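Local coordinates for extracellular solute-binding protein family 1 (Kribbella flavida, PDB 5IXP) that probably captures a solute outside the cell and hands it to an ABC transporter, as solute-binding proteins of this family do, at residues R33-E46 with M55-Y69. Residues are numbered along the deposited sequence; the frame is centred on the assembly and turned at random. Where two conformers were deposited one is given.
Sequences RRAATVDEHIKNLE and MADIEAMEVSWIYKY
Helix 38-46 packs through His41, Ile42 and Leu45 against strand 58-62 and the turn after it, the two axes 10.0 Å apart at closest approach with N-to-C directions 124° apart. Strand 28-34, this helix and strand 58-62 form a beta-alpha-beta crossover of the periplasmic binding protein fold; strand 2-8 runs parallel between the two strands and pairs with both. His41 ties helix to strand: NE2 donates to Ala60 O at 2.8 Å, with an N-H...O angle of 160° and the acceptor near the imidazole plane. Its CD2 meets the rim of the Trp65 indole, and Phe9 also touches both rings. Replacing His41 with an alanine would probably leave Ala60 O without this donor and open a gap beside the indole rim. In the conformer given, Trp65 lies flat between two residues: Ile42 CG1 sits 3.4 Å from the centroid of its six-membered ring, almost on the ring normal, a CH-pi contact, while Glu62 CB covers the opposite face. With Val38 CG1 anti to the backbone N (chi1 -180°), that methyl reaches the indole edge near CZ2. Farther along the helix, the Leu45 conformer given divides its methyls, CD1 against CE of selenomethionine Met55 and CD2 against CE of selenomethionine Met61. Water also joins the segments, one molecule donating to both His41 O and Glu59 OE1. Beyond Leu45, Lys68 NZ forms a salt bridge with Glu46 OE2 at 2.8 Å, its hydrogen bond weak, and a water donating to that same OE2 lies 2.6 Å from Tyr69 OH.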
loop_
_atom_site.group_PDB
_atom_site.type_symbol
_atom_site.label_atom_id
_atom_site.label_comp_id
_atom_site.label_asym_id
_atom_site.label_seq_id
_atom_site.Cartn_x
_atom_site.Cartn_y
_atom_site.Cartn_z
ATOM N N ARG A 33 17.068 2.084 -15.856
ATOM C CA ARG A 33 16.109 1.936 -16.937
ATOM C C ARG A 33 14.727 2.289 -16.402
ATOM O O ARG A 33 14.317 1.771 -15.356
ATOM C CB ARG A 33 16.152 0.492 -17.467
ATOM C CG ARG A 33 15.125 0.134 -18.502
ATOM C CD ARG A 33 15.167 -1.368 -18.759
ATOM N NE ARG A 33 16.495 -1.816 -19.169
ATOM C CZ ARG A 33 16.868 -3.093 -19.227
ATOM N NH1 ARG A 33 16.016 -4.044 -18.882
ATOM N NH2 ARG A 33 18.097 -3.420 -19.617
ATOM N N ARG A 34 14.017 3.182 -17.093
ATOM C CA ARG A 34 12.685 3.604 -16.657
ATOM C C ARG A 34 11.707 3.407 -17.803
ATOM O O ARG A 34 11.772 4.139 -18.794
ATOM C CB ARG A 34 12.671 5.073 -16.220
ATOM C CG ARG A 34 13.554 5.387 -15.045
ATOM C CD ARG A 34 13.351 6.830 -14.605
ATOM N NE ARG A 34 14.238 7.153 -13.500
ATOM C CZ ARG A 34 14.012 8.116 -12.614
ATOM N NH1 ARG A 34 12.917 8.869 -12.702
ATOM N NH2 ARG A 34 14.882 8.317 -11.635
ATOM N N ALA A 35 10.792 2.448 -17.664
ATOM C CA ALA A 35 9.663 2.390 -18.585
ATOM C C ALA A 35 8.821 3.662 -18.459
ATOM O O ALA A 35 8.822 4.342 -17.424
ATOM C CB ALA A 35 8.796 1.158 -18.308
ATOM N N ALA A 36 8.093 3.983 -19.535
ATOM C CA ALA A 36 7.299 5.210 -19.545
ATOM C C ALA A 36 6.176 5.173 -18.519
ATOM O O ALA A 36 5.789 6.221 -17.987
ATOM C CB ALA A 36 6.713 5.454 -20.936
ATOM N N THR A 37 5.619 3.995 -18.253
ATOM C CA THR A 37 4.511 3.859 -17.320
ATOM C C THR A 37 4.753 2.649 -16.435
ATOM O O THR A 37 5.541 1.756 -16.758
ATOM C CB THR A 37 3.164 3.672 -18.036
ATOM O OG1 THR A 37 3.179 2.417 -18.726
ATOM C CG2 THR A 37 2.894 4.809 -19.031
ATOM N N VAL A 38 4.027 2.609 -15.325
ATOM C CA VAL A 38 4.110 1.449 -14.448
ATOM C C VAL A 38 3.584 0.203 -15.155
ATOM O O VAL A 38 4.149 -0.886 -15.021
ATOM C CB VAL A 38 3.360 1.726 -13.137
ATOM C CG1 VAL A 38 3.464 0.540 -12.252
ATOM C CG2 VAL A 38 3.953 2.943 -12.446
ATOM N N ASP A 39 2.503 0.344 -15.932
ATOM C CA ASP A 39 1.977 -0.812 -16.656
ATOM C C ASP A 39 3.011 -1.369 -17.627
ATOM O O ASP A 39 3.100 -2.588 -17.820
ATOM C CB ASP A 39 0.692 -0.452 -17.402
ATOM C CG ASP A 39 -0.492 -0.232 -16.469
ATOM O OD1 ASP A 39 -0.503 -0.786 -15.344
ATOM O OD2 ASP A 39 -1.426 0.491 -16.871
ATOM N N GLU A 40 3.811 -0.499 -18.252
ATOM C CA GLU A 40 4.799 -1.043 -19.171
ATOM C C GLU A 40 5.982 -1.648 -18.443
ATOM O O GLU A 40 6.578 -2.605 -18.944
ATOM C CB GLU A 40 5.255 0.013 -20.159
ATOM C CG GLU A 40 4.474 -0.147 -21.448
ATOM C CD GLU A 40 4.363 1.119 -22.179
ATOM O OE1 GLU A 40 4.745 2.140 -21.577
ATOM O OE2 GLU A 40 3.904 1.093 -23.339
ATOM N N HIS A 41 6.327 -1.119 -17.270
ATOM C CA HIS A 41 7.329 -1.780 -16.441
ATOM C C HIS A 41 6.905 -3.210 -16.118
ATOM O O HIS A 41 7.695 -4.155 -16.247
ATOM C CB HIS A 41 7.551 -0.971 -15.164
ATOM C CG HIS A 41 8.504 -1.614 -14.207
ATOM N ND1 HIS A 41 9.861 -1.357 -14.221
ATOM C CD2 HIS A 41 8.299 -2.512 -13.213
ATOM C CE1 HIS A 41 10.448 -2.064 -13.269
ATOM N NE2 HIS A 41 9.522 -2.775 -12.643
ATOM N N ILE A 42 5.642 -3.385 -15.716
ATOM C CA ILE A 42 5.097 -4.716 -15.440
ATOM C C ILE A 42 5.139 -5.592 -16.685
ATOM O O ILE A 42 5.545 -6.759 -16.632
ATOM C CB ILE A 42 3.652 -4.604 -14.924
ATOM C CG1 ILE A 42 3.603 -3.984 -13.544
ATOM C CG2 ILE A 42 2.970 -5.965 -14.948
ATOM C CD1 ILE A 42 2.230 -3.484 -13.218
ATOM N N LYS A 43 4.675 -5.055 -17.816
ATOM C CA LYS A 43 4.663 -5.834 -19.050
ATOM C C LYS A 43 6.070 -6.254 -19.457
ATOM O O LYS A 43 6.278 -7.387 -19.904
ATOM C CB LYS A 43 4.003 -5.035 -20.172
ATOM C CG LYS A 43 2.491 -4.994 -20.099
ATOM C CD LYS A 43 1.922 -4.481 -21.408
ATOM C CE LYS A 43 1.053 -3.264 -21.187
ATOM N NZ LYS A 43 -0.146 -3.578 -20.355
ATOM N N ASN A 44 7.048 -5.354 -19.316
ATOM C CA ASN A 44 8.431 -5.724 -19.602
ATOM C C ASN A 44 8.865 -6.863 -18.703
ATOM O O ASN A 44 9.499 -7.822 -19.150
ATOM C CB ASN A 44 9.370 -4.538 -19.387
ATOM C CG ASN A 44 9.141 -3.427 -20.372
ATOM O OD1 ASN A 44 8.570 -3.637 -21.440
ATOM N ND2 ASN A 44 9.616 -2.232 -20.031
ATOM N N LEU A 45 8.564 -6.737 -17.411
ATOM C CA LEU A 45 8.840 -7.779 -16.433
ATOM C C LEU A 45 8.302 -9.122 -16.906
ATOM O O LEU A 45 9.042 -10.106 -17.019
ATOM C CB LEU A 45 8.202 -7.376 -15.105
ATOM C CG LEU A 45 8.821 -7.743 -13.770
ATOM C CD1 LEU A 45 10.313 -7.479 -13.803
ATOM C CD2 LEU A 45 8.144 -6.894 -12.715
ATOM N N GLU A 46 7.002 -9.162 -17.204
ATOM C CA GLU A 46 6.360 -10.401 -17.627
ATOM C C GLU A 46 6.984 -10.927 -18.908
ATOM O O GLU A 46 7.302 -12.118 -19.017
ATOM C CB GLU A 46 4.860 -10.176 -17.830
ATOM C CG GLU A 46 4.134 -9.701 -16.609
ATOM C CD GLU A 46 2.648 -9.533 -16.853
ATOM O OE1 GLU A 46 2.223 -9.642 -18.021
ATOM O OE2 GLU A 46 1.905 -9.293 -15.876
HETATM N N MSE A 55 15.908 -8.679 -19.034
HETATM C CA MSE A 55 15.698 -8.177 -17.673
HETATM C C MSE A 55 16.882 -7.383 -17.155
HETATM O O MSE A 55 18.039 -7.654 -17.494
HETATM C CB MSE A 55 15.403 -9.319 -16.705
HETATM C CG MSE A 55 14.141 -10.074 -17.080
HETATM SE SE MSE A 55 13.579 -11.332 -15.713
HETATM C CE MSE A 55 12.483 -10.137 -14.661
ATOM N N ALA A 56 16.567 -6.398 -16.321
ATOM C CA ALA A 56 17.600 -5.683 -15.597
ATOM C C ALA A 56 18.198 -6.595 -14.527
ATOM O O ALA A 56 17.610 -7.609 -14.136
ATOM C CB ALA A 56 17.029 -4.411 -14.967
ATOM N N ASP A 57 19.400 -6.237 -14.069
ATOM C CA ASP A 57 20.012 -6.989 -12.977
ATOM C C ASP A 57 19.241 -6.814 -11.682
ATOM O O ASP A 57 19.170 -7.747 -10.873
ATOM C CB ASP A 57 21.461 -6.556 -12.779
ATOM C CG ASP A 57 22.298 -6.803 -14.008
ATOM O OD1 ASP A 57 22.622 -7.980 -14.270
ATOM O OD2 ASP A 57 22.616 -5.819 -14.711
ATOM N N ILE A 58 18.694 -5.619 -11.446
ATOM C CA ILE A 58 17.787 -5.367 -10.327
ATOM C C ILE A 58 16.469 -4.911 -10.927
ATOM O O ILE A 58 16.438 -3.934 -11.685
ATOM C CB ILE A 58 18.342 -4.304 -9.358
ATOM C CG1 ILE A 58 19.651 -4.786 -8.722
ATOM C CG2 ILE A 58 17.291 -3.965 -8.258
ATOM C CD1 ILE A 58 20.423 -3.665 -7.962
ATOM N N GLU A 59 15.385 -5.610 -10.595
ATOM C CA GLU A 59 14.044 -5.264 -11.064
ATOM C C GLU A 59 13.198 -4.822 -9.878
ATOM O O GLU A 59 12.986 -5.602 -8.939
ATOM C CB GLU A 59 13.373 -6.449 -11.776
ATOM C CG GLU A 59 13.970 -6.789 -13.155
ATOM C CD GLU A 59 13.448 -5.893 -14.277
ATOM O OE1 GLU A 59 12.558 -5.069 -14.011
ATOM O OE2 GLU A 59 13.925 -6.024 -15.434
ATOM N N ALA A 60 12.679 -3.593 -9.940
ATOM C CA ALA A 60 11.782 -3.129 -8.896
ATOM C C ALA A 60 10.403 -3.749 -9.073
ATOM O O ALA A 60 9.941 -3.996 -10.191
ATOM C CB ALA A 60 11.662 -1.604 -8.889
HETATM N N MSE A 61 9.746 -3.983 -7.946
HETATM C CA MSE A 61 8.451 -4.649 -7.909
HETATM C C MSE A 61 7.593 -3.998 -6.837
HETATM O O MSE A 61 8.027 -3.891 -5.680
HETATM C CB MSE A 61 8.645 -6.136 -7.607
HETATM C CG MSE A 61 7.679 -7.053 -8.260
HETATM SE SE MSE A 61 8.444 -8.798 -8.309
HETATM C CE MSE A 61 9.414 -8.846 -9.971
ATOM N N GLU A 62 6.387 -3.567 -7.201
ATOM C CA GLU A 62 5.457 -3.069 -6.196
ATOM C C GLU A 62 4.836 -4.240 -5.437
ATOM O O GLU A 62 4.662 -5.346 -5.975
ATOM C CB GLU A 62 4.359 -2.205 -6.831
ATOM C CG GLU A 62 3.889 -1.050 -5.943
ATOM C CD GLU A 62 2.572 -1.325 -5.215
ATOM O OE1 GLU A 62 1.928 -2.351 -5.490
ATOM O OE2 GLU A 62 2.172 -0.500 -4.376
ATOM N N VAL A 63 4.501 -3.988 -4.167
ATOM C CA VAL A 63 4.022 -5.082 -3.327
ATOM C C VAL A 63 2.732 -5.680 -3.875
ATOM O O VAL A 63 2.455 -6.868 -3.660
ATOM C CB VAL A 63 3.849 -4.623 -1.865
ATOM C CG1 VAL A 63 2.731 -3.575 -1.743
ATOM C CG2 VAL A 63 3.604 -5.838 -0.967
ATOM N N SER A 64 1.934 -4.902 -4.610
ATOM C CA SER A 64 0.678 -5.488 -5.071
ATOM C C SER A 64 0.865 -6.477 -6.216
ATOM O O SER A 64 -0.073 -7.224 -6.515
ATOM C CB SER A 64 -0.316 -4.405 -5.491
ATOM O OG SER A 64 0.131 -3.738 -6.656
ATOM N N TRP A 65 2.045 -6.499 -6.855
ATOM C CA TRP A 65 2.351 -7.444 -7.930
ATOM C C TRP A 65 3.092 -8.677 -7.457
ATOM O O TRP A 65 3.101 -9.685 -8.171
ATOM C CB TRP A 65 3.256 -6.832 -9.011
ATOM C CG TRP A 65 3.044 -5.435 -9.369
ATOM C CD1 TRP A 65 1.890 -4.730 -9.282
ATOM C CD2 TRP A 65 4.034 -4.539 -9.888
ATOM N NE1 TRP A 65 2.095 -3.442 -9.701
ATOM C CE2 TRP A 65 3.405 -3.299 -10.082
ATOM C CE3 TRP A 65 5.393 -4.666 -10.195
ATOM C CZ2 TRP A 65 4.083 -2.193 -10.573
ATOM C CZ3 TRP A 65 6.067 -3.575 -10.681
ATOM C CH2 TRP A 65 5.411 -2.347 -10.874
ATOM N N ILE A 66 3.778 -8.594 -6.314
ATOM C CA ILE A 66 4.804 -9.580 -5.988
ATOM C C ILE A 66 4.212 -10.970 -5.771
ATOM O O ILE A 66 4.931 -11.970 -5.919
ATOM C CB ILE A 66 5.646 -9.098 -4.791
ATOM C CG1 ILE A 66 6.960 -9.885 -4.718
ATOM C CG2 ILE A 66 4.860 -9.176 -3.490
ATOM C CD1 ILE A 66 8.012 -9.252 -3.815
ATOM N N TYR A 67 2.907 -11.063 -5.477
ATOM C CA TYR A 67 2.260 -12.368 -5.349
ATOM C C TYR A 67 2.476 -13.207 -6.603
ATOM O O TYR A 67 2.708 -14.417 -6.517
ATOM C CB TYR A 67 0.757 -12.199 -5.071
ATOM C CG TYR A 67 -0.059 -11.754 -6.280
ATOM C CD1 TYR A 67 -0.273 -10.408 -6.541
ATOM C CD2 TYR A 67 -0.607 -12.683 -7.163
ATOM C CE1 TYR A 67 -1.002 -9.994 -7.645
ATOM C CE2 TYR A 67 -1.334 -12.279 -8.278
ATOM C CZ TYR A 67 -1.528 -10.931 -8.512
ATOM O OH TYR A 67 -2.253 -10.511 -9.612
ATOM N N LYS A 68 2.406 -12.572 -7.775
ATOM C CA LYS A 68 2.549 -13.292 -9.034
ATOM C C LYS A 68 3.959 -13.844 -9.199
ATOM O O LYS A 68 4.149 -14.889 -9.828
ATOM C CB LYS A 68 2.182 -12.365 -10.195
ATOM C CG LYS A 68 2.335 -12.973 -11.579
ATOM C CD LYS A 68 1.464 -12.257 -12.605
ATOM C CE LYS A 68 1.858 -12.644 -14.033
ATOM N NZ LYS A 68 1.109 -11.866 -15.068
ATOM N N TYR A 69 4.957 -13.185 -8.620
ATOM C CA TYR A 69 6.326 -13.626 -8.812
ATOM C C TYR A 69 6.838 -14.489 -7.673
ATOM O O TYR A 69 7.797 -15.243 -7.874
ATOM C CB TYR A 69 7.221 -12.406 -9.061
ATOM C CG TYR A 69 6.755 -11.760 -10.335
ATOM C CD1 TYR A 69 7.071 -12.320 -11.561
ATOM C CD2 TYR A 69 5.908 -10.667 -10.314
ATOM C CE1 TYR A 69 6.601 -11.772 -12.745
ATOM C CE2 TYR A 69 5.432 -10.113 -11.490
ATOM C CZ TYR A 69 5.788 -10.673 -12.698
ATOM O OH TYR A 69 5.319 -10.130 -13.856
HETATM O O HOH W 1 13.787 -3.946 -17.779
HETATM O O HOH W 2 19.137 -6.069 -19.873
HETATM O O HOH W 3 10.698 -4.175 -16.040
HETATM O O HOH W 4 2.798 -9.412 -13.591
#